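Local coordinates for protein sialidase B (Streptococcus pneumoniae serotype 4, PDB 4XJW) that removes terminal alpha-linked sialic acid from oligosaccharides, glycoproteins and glycolipids, working as an intramolecular trans-sialidase, at residues Leu211-Ser216 with Ala617-Pro622; Arg218-Ile223 with Ser290-Asp295; Ile558-Leu563 with His624-Leu629. The protein carries 1 engineered substitution. All blocks are in the same frame, centred on the assembly; numbering follows the deposited sequence.

Contact 1: residues Leu211-Ser216 with Ala617-Pro622; sequences LYTLSS and AITELP. With OPX ((1s,3R,4S)-1-[(cyclohexylamino)methyl]-3,4-dihydroxycyclopentanesulfonic acid), chain B.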
ATOM      1  N   LEU A 211       8.786  -3.377  -6.888  1.00  7.67           N
ATOM      2  CA  LEU A 211       9.040  -3.397  -8.337  1.00  5.93           C
ATOM      3  C   LEU A 211      10.400  -4.019  -8.570  1.00  9.54           C
ATOM      4  O   LEU A 211      11.305  -3.841  -7.776  1.00 10.88           O
ATOM      5  CB  LEU A 211       9.056  -1.967  -8.896  1.00  8.68           C
ATOM      6  CG  LEU A 211       7.758  -1.175  -9.018  1.00  5.80           C
ATOM      7  CD1 LEU A 211       8.050   0.279  -9.397  1.00  9.95           C
ATOM      8  CD2 LEU A 211       6.821  -1.827 -10.022  1.00 11.35           C
ATOM      9  N   TYR A 212      10.556  -4.732  -9.678  1.00  7.92           N
ATOM     10  CA  TYR A 212      11.830  -5.346 -10.007  1.00  7.13           C
ATOM     11  C   TYR A 212      11.876  -5.556 -11.511  1.00  6.89           C
ATOM     12  O   TYR A 212      10.906  -6.037 -12.111  1.00  9.77           O
ATOM     13  CB  TYR A 212      11.953  -6.701  -9.310  1.00  7.67           C
ATOM     14  CG  TYR A 212      13.347  -7.295  -9.305  1.00  9.64           C
ATOM     15  CD1 TYR A 212      13.862  -7.938 -10.428  1.00  8.90           C
ATOM     16  CD2 TYR A 212      14.138  -7.224  -8.176  1.00 11.18           C
ATOM     17  CE1 TYR A 212      15.135  -8.494 -10.415  1.00 10.22           C
ATOM     18  CE2 TYR A 212      15.405  -7.774  -8.149  1.00 11.34           C
ATOM     19  CZ  TYR A 212      15.897  -8.410  -9.265  1.00 10.02           C
ATOM     20  OH  TYR A 212      17.163  -8.949  -9.216  1.00 11.78           O
ATOM     21  N   THR A 213      13.002  -5.202 -12.118  1.00  6.01           N
ATOM     22  CA  THR A 213      13.146  -5.315 -13.569  1.00  6.82           C
ATOM     23  C   THR A 213      13.887  -6.605 -13.888  1.00  7.69           C
ATOM     24  O   THR A 213      15.042  -6.785 -13.498  1.00  7.86           O
ATOM     25  CB  THR A 213      13.900  -4.114 -14.132  1.00  8.65           C
ATOM     26  OG1 THR A 213      13.192  -2.919 -13.783  1.00 10.31           O
ATOM     27  CG2 THR A 213      14.027  -4.207 -15.652  1.00 10.79           C
ATOM     28  N   LEU A 214      13.196  -7.499 -14.593  1.00  7.81           N
ATOM     29  CA  LEU A 214      13.746  -8.803 -14.962  1.00  8.21           C
ATOM     30  C   LEU A 214      14.656  -8.694 -16.182  1.00 10.27           C
ATOM     31  O   LEU A 214      14.611  -7.704 -16.932  1.00  9.46           O
ATOM     32  CB  LEU A 214      12.617  -9.817 -15.221  1.00  9.83           C
ATOM     33  CG  LEU A 214      11.627  -9.974 -14.056  1.00  9.56           C
ATOM     34  CD1 LEU A 214      10.525 -10.958 -14.462  1.00 12.06           C
ATOM     35  CD2 LEU A 214      12.348 -10.462 -12.813  1.00 13.78           C
ATOM     36  N   SER A 215      15.497  -9.708 -16.357  1.00 10.56           N
ATOM     37  CA  SER A 215      16.462  -9.713 -17.464  1.00 10.33           C
ATOM     38  C   SER A 215      15.794  -9.678 -18.843  1.00  9.93           C
ATOM     39  O   SER A 215      16.363  -9.154 -19.817  1.00  9.51           O
ATOM     40  CB  SER A 215      17.406 -10.905 -17.339  1.00 11.62           C
ATOM     41  OG  SER A 215      16.745 -12.138 -17.550  1.00 15.22           O
ATOM     42  N   SER A 216      14.589 -10.227 -18.937  1.00 11.17           N
ATOM     43  CA  SER A 216      13.866 -10.213 -20.206  1.00 10.90           C
ATOM     44  C   SER A 216      13.332  -8.821 -20.537  1.00 10.92           C
ATOM     45  O   SER A 216      12.866  -8.582 -21.649  1.00  9.79           O
ATOM     46  CB  SER A 216      12.693 -11.185 -20.156  1.00 12.76           C
ATOM     47  OG  SER A 216      11.724 -10.683 -19.239  1.00 11.80           O
ATOM     48  N   ALA A 617       8.325   1.796  -3.984  1.00  6.98           N
ATOM     49  CA  ALA A 617       9.119   0.897  -4.797  1.00  8.42           C
ATOM     50  C   ALA A 617       9.650   1.676  -5.991  1.00  8.86           C
ATOM     51  O   ALA A 617       8.897   2.414  -6.653  1.00  9.88           O
ATOM     52  CB  ALA A 617       8.257  -0.281  -5.246  1.00  8.95           C
ATOM     53  N   ILE A 618      10.946   1.525  -6.270  1.00  9.42           N
ATOM     54  CA  ILE A 618      11.512   2.118  -7.476  1.00 11.57           C
ATOM     55  C   ILE A 618      12.310   1.120  -8.302  1.00 11.41           C
ATOM     56  O   ILE A 618      12.979   0.232  -7.770  1.00 10.22           O
ATOM     57  CB  ILE A 618      12.369   3.371  -7.177  1.00 10.93           C
ATOM     58  CG1 ILE A 618      13.512   3.055  -6.205  1.00 12.33           C
ATOM     59  CG2 ILE A 618      11.485   4.524  -6.663  1.00 13.63           C
ATOM     60  CD1 ILE A 618      14.481   4.228  -6.060  1.00 14.84           C
ATOM     61  N   THR A 619      12.230   1.257  -9.615  1.00  9.59           N
ATOM     62  CA  THR A 619      13.078   0.439 -10.466  1.00  9.28           C
ATOM     63  C   THR A 619      13.398   1.163 -11.752  1.00 10.77           C
ATOM     64  O   THR A 619      12.598   1.963 -12.239  1.00 11.36           O
ATOM     65  CB  THR A 619      12.479  -0.971 -10.703  1.00  8.93           C
ATOM     66  OG1 THR A 619      13.526  -1.866 -11.083  1.00 11.38           O
ATOM     67  CG2 THR A 619      11.372  -0.963 -11.787  1.00  7.23           C
ATOM     68  N   GLU A 620      14.587   0.897 -12.282  1.00  9.12           N
ATOM     69  CA  GLU A 620      14.937   1.380 -13.606  1.00 11.76           C
ATOM     70  C   GLU A 620      14.267   0.484 -14.621  1.00  9.47           C
ATOM     71  O   GLU A 620      14.473  -0.733 -14.632  1.00 11.31           O
ATOM     72  CB  GLU A 620      16.455   1.380 -13.806  1.00 11.06           C
ATOM     73  CG  GLU A 620      16.875   1.932 -15.164  1.00 10.52           C
ATOM     74  CD  GLU A 620      18.374   1.998 -15.337  1.00 14.03           C
ATOM     75  OE1 GLU A 620      19.113   1.647 -14.393  1.00 11.71           O
ATOM     76  OE2 GLU A 620      18.816   2.386 -16.446  1.00 15.62           O
ATOM     77  N   LEU A 621      13.432   1.095 -15.449  1.00  8.96           N
ATOM     78  CA  LEU A 621      12.779   0.390 -16.542  1.00  9.36           C
ATOM     79  C   LEU A 621      13.826   0.116 -17.620  1.00 10.05           C
ATOM     80  O   LEU A 621      14.872   0.791 -17.674  1.00 11.78           O
ATOM     81  CB  LEU A 621      11.607   1.218 -17.076  1.00  9.47           C
ATOM     82  CG  LEU A 621      10.659   1.643 -15.945  1.00 11.33           C
ATOM     83  CD1 LEU A 621       9.664   2.682 -16.405  1.00 13.86           C
ATOM     84  CD2 LEU A 621       9.941   0.438 -15.352  1.00 10.76           C
ATOM     85  N   PRO A 622      13.579  -0.896 -18.462  1.00  9.36           N
ATOM     86  CA  PRO A 622      14.578  -1.231 -19.483  1.00 10.51           C
ATOM     87  C   PRO A 622      14.896  -0.083 -20.435  1.00 12.01           C
ATOM     88  O   PRO A 622      15.976  -0.091 -21.028  1.00 14.79           O
ATOM     89  CB  PRO A 622      13.918  -2.377 -20.252  1.00 12.71           C
ATOM     90  CG  PRO A 622      12.999  -3.009 -19.263  1.00 13.27           C
ATOM     91  CD  PRO A 622      12.464  -1.862 -18.441  1.00 10.28           C
TER
HETATM   92  CAF OPX B 701      18.300  -1.359 -17.301  1.00 14.11           C
HETATM   93  CAG OPX B 701      19.327  -2.449 -17.398  1.00 17.63           C
HETATM   94  CAH OPX B 701      17.130  -1.818 -16.491  1.00 15.56           C
HETATM   95  CAI OPX B 701      19.757  -2.902 -16.034  1.00 15.51           C
HETATM   96  CAJ OPX B 701      17.532  -2.293 -15.124  1.00 12.73           C
HETATM   97  CAK OPX B 701      18.092  -4.492 -13.134  1.00 14.04           C
HETATM   98  CAL OPX B 701      18.300  -3.496 -10.786  1.00 12.40           C
HETATM   99  CAM OPX B 701      17.159  -5.588 -11.047  1.00  9.10           C
HETATM  100  CAO OPX B 701      17.401  -3.747  -9.631  1.00 10.15           C
HETATM  101  CAP OPX B 701      16.366  -4.646 -10.154  1.00  9.14           C
HETATM  102  CAQ OPX B 701      18.591  -3.364 -15.217  1.00 15.30           C
HETATM  103  CAR OPX B 701      18.297  -4.749 -11.610  1.00 10.63           C
HETATM  104  NAN OPX B 701      19.099  -3.722 -13.881  1.00 14.40           N
HETATM  105  OAA OPX B 701      20.930  -4.751 -11.947  1.00 19.20           O
HETATM  106  OAB OPX B 701      20.070  -5.766  -9.913  1.00 14.73           O
HETATM  107  OAC OPX B 701      16.870  -2.570  -9.129  1.00 12.87           O
HETATM  108  OAD OPX B 701      15.433  -3.998 -10.916  1.00 11.23           O
HETATM  109  OAE OPX B 701      19.794  -6.905 -12.009  1.00 14.53           O
HETATM  110  SAS OPX B 701      19.861  -5.591 -11.360  1.00 14.65           S
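T213 and T619 meet through their hydroxyls, and the inhibitor Optactin (OPX) joins the same polar chain. T619 OG1 donates to T213 OG1 at 2.9 Å. T213 OG1 passes its own proton to E620 O at 2.7 Å, from 43° above the carbonyl plane. OPX hydroxyl OAD accepts from T213 N at 3.0 Å, a nearly straight bond of 166°, and gives a weak bond to T619 OG1 at 2.9 Å. The T619 hydroxyl reaches the junction because OG1 stands anti to the backbone N, chi1 -158°. Y212 lays one ring face against the OPX cyclopentane, with CAP over the ring centre, 3.7 Å above the plane. With P622, these residues help line the pocket of this allosteric inhibitor. The two segments come from separate sheets, consistent with adjacent blades of the six-bladed sialidase propeller; they run the same way side by side and meet through side chains. L211 packs CG on A617 CB at 3.9 Å and CB on T619 CG2 at 3.8 Å. At the other end, T213 CG2 touches P622 CG. Further out, Q456 bonds to both L211 O and OPX. A617 lies about 8 Å from Y615, the probable nucleophile, measured between side chains.

Contact 2: residues Arg218-Ile223 with Ser290-Asp295; sequences RVLSSI and SSIVED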
ATOM      1  N   ARG A 218      10.800  -7.625 -18.761  1.00  7.90           N
ATOM      2  CA  ARG A 218       9.547  -7.637 -18.007  1.00  8.45           C
ATOM      3  C   ARG A 218       9.766  -6.984 -16.643  1.00 10.19           C
ATOM      4  O   ARG A 218      10.764  -7.236 -15.982  1.00 10.50           O
ATOM      5  CB  ARG A 218       9.017  -9.063 -17.845  1.00  9.73           C
ATOM      6  CG  ARG A 218       7.795  -9.170 -16.931  1.00  9.68           C
ATOM      7  CD  ARG A 218       7.198 -10.577 -16.973  1.00  9.91           C
ATOM      8  NE  ARG A 218       6.540 -10.851 -18.249  1.00 10.05           N
ATOM      9  CZ  ARG A 218       5.932 -11.994 -18.547  1.00 14.22           C
ATOM     10  NH1 ARG A 218       5.893 -12.984 -17.664  1.00 12.70           N
ATOM     11  NH2 ARG A 218       5.359 -12.146 -19.734  1.00 14.77           N
ATOM     12  N   VAL A 219       8.843  -6.119 -16.252  1.00  8.55           N
ATOM     13  CA  VAL A 219       8.903  -5.480 -14.940  1.00  7.97           C
ATOM     14  C   VAL A 219       7.837  -6.142 -14.075  1.00  9.60           C
ATOM     15  O   VAL A 219       6.676  -6.235 -14.482  1.00  9.12           O
ATOM     16  CB  VAL A 219       8.647  -3.965 -15.045  1.00  8.41           C
ATOM     17  CG1 VAL A 219       8.711  -3.321 -13.660  1.00  8.82           C
ATOM     18  CG2 VAL A 219       9.675  -3.320 -15.967  1.00 10.76           C
ATOM     19  N   LEU A 220       8.239  -6.620 -12.899  1.00  7.46           N
ATOM     20  CA  LEU A 220       7.357  -7.367 -12.002  1.00  7.06           C
ATOM     21  C   LEU A 220       7.068  -6.523 -10.766  1.00  8.38           C
ATOM     22  O   LEU A 220       7.940  -5.786 -10.280  1.00 10.54           O
ATOM     23  CB  LEU A 220       8.021  -8.678 -11.578  1.00  9.53           C
ATOM     24  CG  LEU A 220       7.235  -9.677 -10.720  1.00  8.04           C
ATOM     25  CD1 LEU A 220       6.000 -10.138 -11.477  1.00 10.23           C
ATOM     26  CD2 LEU A 220       8.110 -10.872 -10.319  1.00 11.45           C
ATOM     27  N   SER A 221       5.835  -6.607 -10.276  1.00  8.32           N
ATOM     28  CA  SER A 221       5.457  -5.924  -9.034  1.00  7.98           C
ATOM     29  C   SER A 221       4.763  -6.899  -8.114  1.00  6.66           C
ATOM     30  O   SER A 221       3.944  -7.696  -8.548  1.00  8.71           O
ATOM     31  CB  SER A 221       4.526  -4.738  -9.339  1.00  9.06           C
ATOM     32  OG  SER A 221       4.001  -4.144  -8.145  1.00 10.40           O
ATOM     33  N   SER A 222       5.093  -6.833  -6.827  1.00  8.19           N
ATOM     34  CA  SER A 222       4.306  -7.540  -5.812  1.00 10.20           C
ATOM     35  C   SER A 222       3.720  -6.561  -4.802  1.00 10.45           C
ATOM     36  O   SER A 222       4.126  -5.393  -4.745  1.00  9.42           O
ATOM     37  CB  SER A 222       5.101  -8.647  -5.111  1.00  9.42           C
ATOM     38  OG  SER A 222       6.192  -8.143  -4.369  1.00 12.34           O
ATOM     39  N   ILE A 223       2.746  -7.040  -4.031  1.00  8.08           N
ATOM     40  CA  ILE A 223       1.970  -6.178  -3.146  1.00  7.65           C
ATOM     41  C   ILE A 223       1.275  -7.020  -2.092  1.00 10.23           C
ATOM     42  O   ILE A 223       1.026  -8.211  -2.305  1.00  8.63           O
ATOM     43  CB  ILE A 223       0.925  -5.365  -3.967  1.00 10.74           C
ATOM     44  CG1 ILE A 223       0.364  -4.191  -3.168  1.00 13.54           C
ATOM     45  CG2 ILE A 223      -0.257  -6.219  -4.384  1.00  9.19           C
ATOM     46  CD1 ILE A 223       0.767  -2.884  -3.686  1.00 13.16           C
ATOM     47  N   SER A 290       6.473  -8.405   1.191  1.00  9.51           N
ATOM     48  CA  SER A 290       7.114  -9.245   0.192  1.00  8.50           C
ATOM     49  C   SER A 290       8.354  -8.610  -0.411  1.00  9.51           C
ATOM     50  O   SER A 290       8.541  -7.383  -0.354  1.00  8.93           O
ATOM     51  CB  SER A 290       6.127  -9.636  -0.915  1.00  9.29           C
ATOM     52  OG  SER A 290       5.714  -8.511  -1.676  1.00  9.78           O
ATOM     53  N   SER A 291       9.179  -9.454  -1.026  1.00  9.57           N
ATOM     54  CA  SER A 291      10.434  -9.018  -1.637  1.00 10.32           C
ATOM     55  C   SER A 291      10.759  -9.934  -2.815  1.00  8.87           C
ATOM     56  O   SER A 291      10.531 -11.150  -2.735  1.00 10.68           O
ATOM     57  CB  SER A 291      11.574  -9.046  -0.612  1.00 13.25           C
ATOM     58  OG  SER A 291      12.662  -8.276  -1.079  1.00 15.92           O
ATOM     59  N   ILE A 292      11.298  -9.358  -3.895  1.00  9.14           N
ATOM     60  CA  ILE A 292      11.548 -10.091  -5.143  1.00 10.20           C
ATOM     61  C   ILE A 292      13.013 -10.021  -5.581  1.00 10.42           C
ATOM     62  O   ILE A 292      13.663  -8.988  -5.422  1.00  9.60           O
ATOM     63  CB  ILE A 292      10.686  -9.527  -6.287  1.00  9.91           C
ATOM     64  CG1 ILE A 292       9.214  -9.841  -6.057  1.00 14.28           C
ATOM     65  CG2 ILE A 292      11.101 -10.123  -7.633  1.00 14.06           C
ATOM     66  CD1 ILE A 292       8.302  -9.070  -7.012  1.00 14.82           C
ATOM     67  N   VAL A 293      13.527 -11.116  -6.144  1.00 10.21           N
ATOM     68  CA  VAL A 293      14.818 -11.090  -6.813  1.00  9.12           C
ATOM     69  C   VAL A 293      14.768 -12.051  -7.990  1.00  9.69           C
ATOM     70  O   VAL A 293      13.933 -12.962  -8.024  1.00 12.31           O
ATOM     71  CB  VAL A 293      15.945 -11.484  -5.829  1.00 10.72           C
ATOM     72  CG1 VAL A 293      15.972 -12.991  -5.654  1.00 10.37           C
ATOM     73  CG2 VAL A 293      17.292 -10.997  -6.341  1.00 12.72           C
ATOM     74  N   GLU A 294      15.622 -11.828  -8.982  1.00  8.71           N
ATOM     75  CA  GLU A 294      15.747 -12.794 -10.074  1.00 12.15           C
ATOM     76  C   GLU A 294      17.072 -13.517  -9.955  1.00 11.37           C
ATOM     77  O   GLU A 294      18.100 -12.891  -9.684  1.00 12.01           O
ATOM     78  CB  GLU A 294      15.610 -12.128 -11.442  1.00 12.29           C
ATOM     79  CG  GLU A 294      15.643 -13.132 -12.608  1.00 16.99           C
ATOM     80  CD  GLU A 294      15.226 -12.506 -13.927  1.00 15.93           C
ATOM     81  OE1 GLU A 294      15.827 -11.483 -14.304  1.00 16.51           O
ATOM     82  OE2 GLU A 294      14.289 -13.031 -14.572  1.00 17.49           O
ATOM     83  N   ASP A 295      17.045 -14.833 -10.156  1.00 11.44           N
ATOM     84  CA  ASP A 295      18.244 -15.661 -10.067  1.00 12.45           C
ATOM     85  C   ASP A 295      18.824 -15.941 -11.444  1.00 15.53           C
ATOM     86  O   ASP A 295      18.133 -16.463 -12.316  1.00 16.79           O
ATOM     87  CB  ASP A 295      17.922 -16.973  -9.349  1.00 13.80           C
ATOM     88  CG  ASP A 295      19.084 -17.945  -9.364  1.00 16.51           C
ATOM     89  OD1 ASP A 295      20.237 -17.499  -9.173  1.00 20.19           O
ATOM     90  OD2 ASP A 295      18.828 -19.149  -9.549  1.00 17.82           O
TER
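S222 and S290 pair through their hydroxyls, OG to OG at 2.8 Å; this is the polar link between the segments. Both hydroxyls sit between the backbone N and the carbonyl carbon (chi1 64° in S222, 66° in S290), which points them into the gap between the strands. S222 OG has a second partner in T210 OG1, so two hydroxyls hold it in a buried setting. The apolar part centres on the end of I292. Its CD1 lies 3.8 Å from L220 CD2 and 3.9 Å from L220 CG, and the two side chains meet at about a right angle. The same methyl leans on S222, reaching CB at 3.7 Å and OG at 3.5 Å. I292 CD1 thus packs against both L220 and S222. The strands run antiparallel, 162° between their directions, with axes 7.1 Å apart. They belong to different sheets and pack through side chains, as between neighbouring blades of a sialidase propeller. Strand 205-213 lies alongside, where T210 touches both S290 and I292. Strand 301-308 brings L303 against S222 and I292, and strand 237-244 sets Y243 beside L220.

Contact 3: residues Ile558-Leu563 with His624-Leu629; sequences IKYSQL and HHIGVL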
ATOM      1  N   ILE A 558      17.981   2.257  -5.620  1.00  9.30           N
ATOM      2  CA  ILE A 558      18.553   1.554  -6.774  1.00 10.85           C
ATOM      3  C   ILE A 558      19.872   2.170  -7.225  1.00 11.37           C
ATOM      4  O   ILE A 558      20.158   3.337  -6.959  1.00 11.03           O
ATOM      5  CB  ILE A 558      17.595   1.527  -7.984  1.00 12.25           C
ATOM      6  CG1 ILE A 558      17.251   2.952  -8.441  1.00 12.40           C
ATOM      7  CG2 ILE A 558      16.329   0.748  -7.664  1.00 13.49           C
ATOM      8  CD1 ILE A 558      16.569   3.028  -9.819  1.00 15.56           C
ATOM      9  N   LYS A 559      20.672   1.361  -7.917  1.00 13.05           N
ATOM     10  CA  LYS A 559      21.865   1.829  -8.608  1.00 13.50           C
ATOM     11  C   LYS A 559      21.461   2.010 -10.066  1.00 13.89           C
ATOM     12  O   LYS A 559      21.040   1.056 -10.718  1.00 16.34           O
ATOM     13  CB  LYS A 559      22.975   0.783  -8.488  1.00 15.79           C
ATOM     14  CG  LYS A 559      24.206   1.047  -9.346  1.00 24.69           C
ATOM     15  CD  LYS A 559      25.096   2.094  -8.723  1.00 20.86           C
ATOM     16  CE  LYS A 559      26.262   2.476  -9.645  1.00 24.18           C
ATOM     17  NZ  LYS A 559      27.130   1.322 -10.024  1.00 30.52           N
ATOM     18  N   TYR A 560      21.538   3.242 -10.553  1.00 12.49           N
ATOM     19  CA  TYR A 560      21.147   3.569 -11.923  1.00 14.03           C
ATOM     20  C   TYR A 560      22.210   3.051 -12.892  1.00 15.38           C
ATOM     21  O   TYR A 560      23.397   3.082 -12.577  1.00 15.22           O
ATOM     22  CB  TYR A 560      20.966   5.085 -12.050  1.00 13.09           C
ATOM     23  CG  TYR A 560      20.266   5.520 -13.315  1.00 14.50           C
ATOM     24  CD1 TYR A 560      19.007   5.028 -13.638  1.00 13.86           C
ATOM     25  CD2 TYR A 560      20.857   6.429 -14.182  1.00 12.85           C
ATOM     26  CE1 TYR A 560      18.362   5.417 -14.801  1.00 12.50           C
ATOM     27  CE2 TYR A 560      20.219   6.831 -15.344  1.00 14.75           C
ATOM     28  CZ  TYR A 560      18.973   6.322 -15.653  1.00 13.26           C
ATOM     29  OH  TYR A 560      18.324   6.715 -16.809  1.00 16.43           O
ATOM     30  N   SER A 561      21.793   2.556 -14.056  1.00 12.48           N
ATOM     31  CA  SER A 561      22.728   1.935 -15.004  1.00 10.56           C
ATOM     32  C   SER A 561      23.588   2.930 -15.793  1.00 15.12           C
ATOM     33  O   SER A 561      24.634   2.550 -16.335  1.00 16.89           O
ATOM     34  CB  SER A 561      21.981   1.024 -15.990  1.00 14.49           C
ATOM     35  OG  SER A 561      21.297   1.773 -16.983  1.00 13.33           O
ATOM     36  N   GLN A 562      23.147   4.183 -15.865  1.00 11.82           N
ATOM     37  CA  GLN A 562      23.798   5.192 -16.697  1.00 15.30           C
ATOM     38  C   GLN A 562      24.469   6.232 -15.818  1.00 19.31           C
ATOM     39  O   GLN A 562      24.038   6.467 -14.683  1.00 16.07           O
ATOM     40  CB  GLN A 562      22.779   5.875 -17.615  1.00 15.83           C
ATOM     41  CG  GLN A 562      21.941   4.903 -18.456  1.00 12.33           C
ATOM     42  CD  GLN A 562      22.771   4.108 -19.438  1.00 15.68           C
ATOM     43  OE1 GLN A 562      23.438   4.675 -20.302  1.00 19.28           O
ATOM     44  NE2 GLN A 562      22.741   2.784 -19.307  1.00 12.21           N
ATOM     45  N   LEU A 563      25.533   6.845 -16.331  1.00 22.25           N
ATOM     46  CA  LEU A 563      26.196   7.937 -15.618  1.00 16.56           C
ATOM     47  C   LEU A 563      25.294   9.152 -15.610  1.00 16.16           C
ATOM     48  O   LEU A 563      24.545   9.389 -16.555  1.00 18.57           O
ATOM     49  CB  LEU A 563      27.520   8.317 -16.290  1.00 23.73           C
ATOM     50  CG  LEU A 563      28.598   7.247 -16.439  1.00 23.90           C
ATOM     51  CD1 LEU A 563      29.870   7.854 -17.037  1.00 28.96           C
ATOM     52  CD2 LEU A 563      28.893   6.554 -15.121  1.00 22.42           C
ATOM     53  N   HIS A 624      15.417   2.902 -19.475  1.00 10.25           N
ATOM     54  CA  HIS A 624      16.155   3.841 -18.619  1.00 10.23           C
ATOM     55  C   HIS A 624      15.304   4.934 -17.990  1.00 12.01           C
ATOM     56  O   HIS A 624      15.838   5.847 -17.362  1.00 12.63           O
ATOM     57  CB  HIS A 624      17.375   4.434 -19.340  1.00 12.36           C
ATOM     58  CG  HIS A 624      18.279   3.396 -19.926  1.00  8.96           C
ATOM     59  ND1 HIS A 624      18.854   2.399 -19.164  1.00 10.85           N
ATOM     60  CD2 HIS A 624      18.699   3.189 -21.195  1.00 13.80           C
ATOM     61  CE1 HIS A 624      19.586   1.622 -19.941  1.00 11.56           C
ATOM     62  NE2 HIS A 624      19.520   2.085 -21.178  1.00 11.84           N
ATOM     63  N   HIS A 625      13.989   4.852 -18.163  1.00  9.89           N
ATOM     64  CA  HIS A 625      13.092   5.619 -17.294  1.00 11.58           C
ATOM     65  C   HIS A 625      13.106   5.005 -15.907  1.00 10.59           C
ATOM     66  O   HIS A 625      13.665   3.917 -15.699  1.00  9.70           O
ATOM     67  CB  HIS A 625      11.659   5.601 -17.813  1.00 10.05           C
ATOM     68  CG  HIS A 625      11.472   6.332 -19.100  1.00 12.17           C
ATOM     69  ND1 HIS A 625      10.343   7.081 -19.365  1.00 13.29           N
ATOM     70  CD2 HIS A 625      12.239   6.398 -20.212  1.00 14.42           C
ATOM     71  CE1 HIS A 625      10.434   7.591 -20.579  1.00 18.43           C
ATOM     72  NE2 HIS A 625      11.584   7.205 -21.110  1.00 15.33           N
ATOM     73  N   ILE A 626      12.486   5.711 -14.963  1.00 10.79           N
ATOM     74  CA  ILE A 626      12.332   5.232 -13.600  1.00  9.67           C
ATOM     75  C   ILE A 626      10.852   5.016 -13.332  1.00  9.72           C
ATOM     76  O   ILE A 626      10.037   5.908 -13.571  1.00 11.42           O
ATOM     77  CB  ILE A 626      12.857   6.263 -12.599  1.00 10.81           C
ATOM     78  CG1 ILE A 626      14.322   6.618 -12.873  1.00 12.39           C
ATOM     79  CG2 ILE A 626      12.679   5.743 -11.177  1.00 12.95           C
ATOM     80  CD1 ILE A 626      15.300   5.461 -12.767  1.00 16.07           C
ATOM     81  N   GLY A 627      10.495   3.820 -12.881  1.00  8.59           N
ATOM     82  CA  GLY A 627       9.138   3.559 -12.430  1.00 10.85           C
ATOM     83  C   GLY A 627       9.063   3.626 -10.915  1.00  7.74           C
ATOM     84  O   GLY A 627       9.959   3.127 -10.224  1.00  8.17           O
ATOM     85  N   VAL A 628       8.007   4.262 -10.408  1.00  9.04           N
ATOM     86  CA  VAL A 628       7.788   4.411  -8.965  1.00  7.85           C
ATOM     87  C   VAL A 628       6.373   3.924  -8.660  1.00  8.17           C
ATOM     88  O   VAL A 628       5.410   4.399  -9.252  1.00  8.88           O
ATOM     89  CB  VAL A 628       7.958   5.874  -8.497  1.00 10.40           C
ATOM     90  CG1 VAL A 628       7.889   5.960  -6.983  1.00 12.76           C
ATOM     91  CG2 VAL A 628       9.276   6.462  -8.990  1.00 11.11           C
ATOM     92  N   LEU A 629       6.264   2.937  -7.779  1.00  7.93           N
ATOM     93  CA  LEU A 629       4.980   2.468  -7.280  1.00  7.13           C
ATOM     94  C   LEU A 629       4.977   2.773  -5.788  1.00  7.51           C
ATOM     95  O   LEU A 629       5.826   2.284  -5.046  1.00  8.14           O
ATOM     96  CB  LEU A 629       4.821   0.969  -7.523  1.00  9.50           C
ATOM     97  CG  LEU A 629       3.502   0.348  -7.082  1.00  8.36           C
ATOM     98  CD1 LEU A 629       2.354   0.936  -7.885  1.00  9.13           C
ATOM     99  CD2 LEU A 629       3.560  -1.170  -7.247  1.00  9.09           C
TER
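Y560 OH donates to H624 O at 2.7 Å, the one clear hydrogen bond between the segments. The bond is well aimed: the donor lies in the carbonyl plane on a lone pair, and the oxygen sits at the edge of the tyrosine ring, in its plane. With chi1 at -167°, the Y560 ring swings to the side away from its own amide N, which brings its OH to the H624 carbonyl. The E620 carboxylate is bonded to both S561 OG and H624 ND1 and so ties the two segments together indirectly. S561 OG also accepts a straight bond from Q562 NE2 at 2.9 Å, within the same segment; this pins the amide, and the donor's partner lies in the amide plane. Ring contact comes from Q562 as well. Its CG stands over one face of the H624 ring, 4.2 Å from the centroid, a CH-pi contact. The bend at chi2 (-64°) brings the amide back over the same ring, the planes 42° apart, and puts NE2 3.4 Å from H624 CE1. Apolar packing gathers at I626 CD1, which is 3.7 Å from Y560 CE1 and 4.0 Å from I558 CD1. The segments join two sheets of the BNR-type propeller. I558 touches OPX and rests on I618 of strand 616-620. I654 of the C-terminal helix 654-657 packs against both Y560 and I626.

How the contacts relate
Contacts 1 and 2 are buried; contact 3 is only partly so and runs out to exposed Q562. All three join separate sheets of the propeller. Contacts 1 and 2 share the sheet holding strands 205-213 and 219-226, linked by the backbone bond Y212 O to L220 N. Contacts 1 and 3 share the sheet holding strands 616-620 and 626-631, linked by A617 N to L629 O. The buried contacts rely on hydroxyl bonds and aliphatic packing, with ligand completing the hydroxyl chain of contact 1; the partly exposed one adds flat polar side chains. E620 belongs to contact 1, yet its carboxylate serves contact 3. Both these contacts touch OPX.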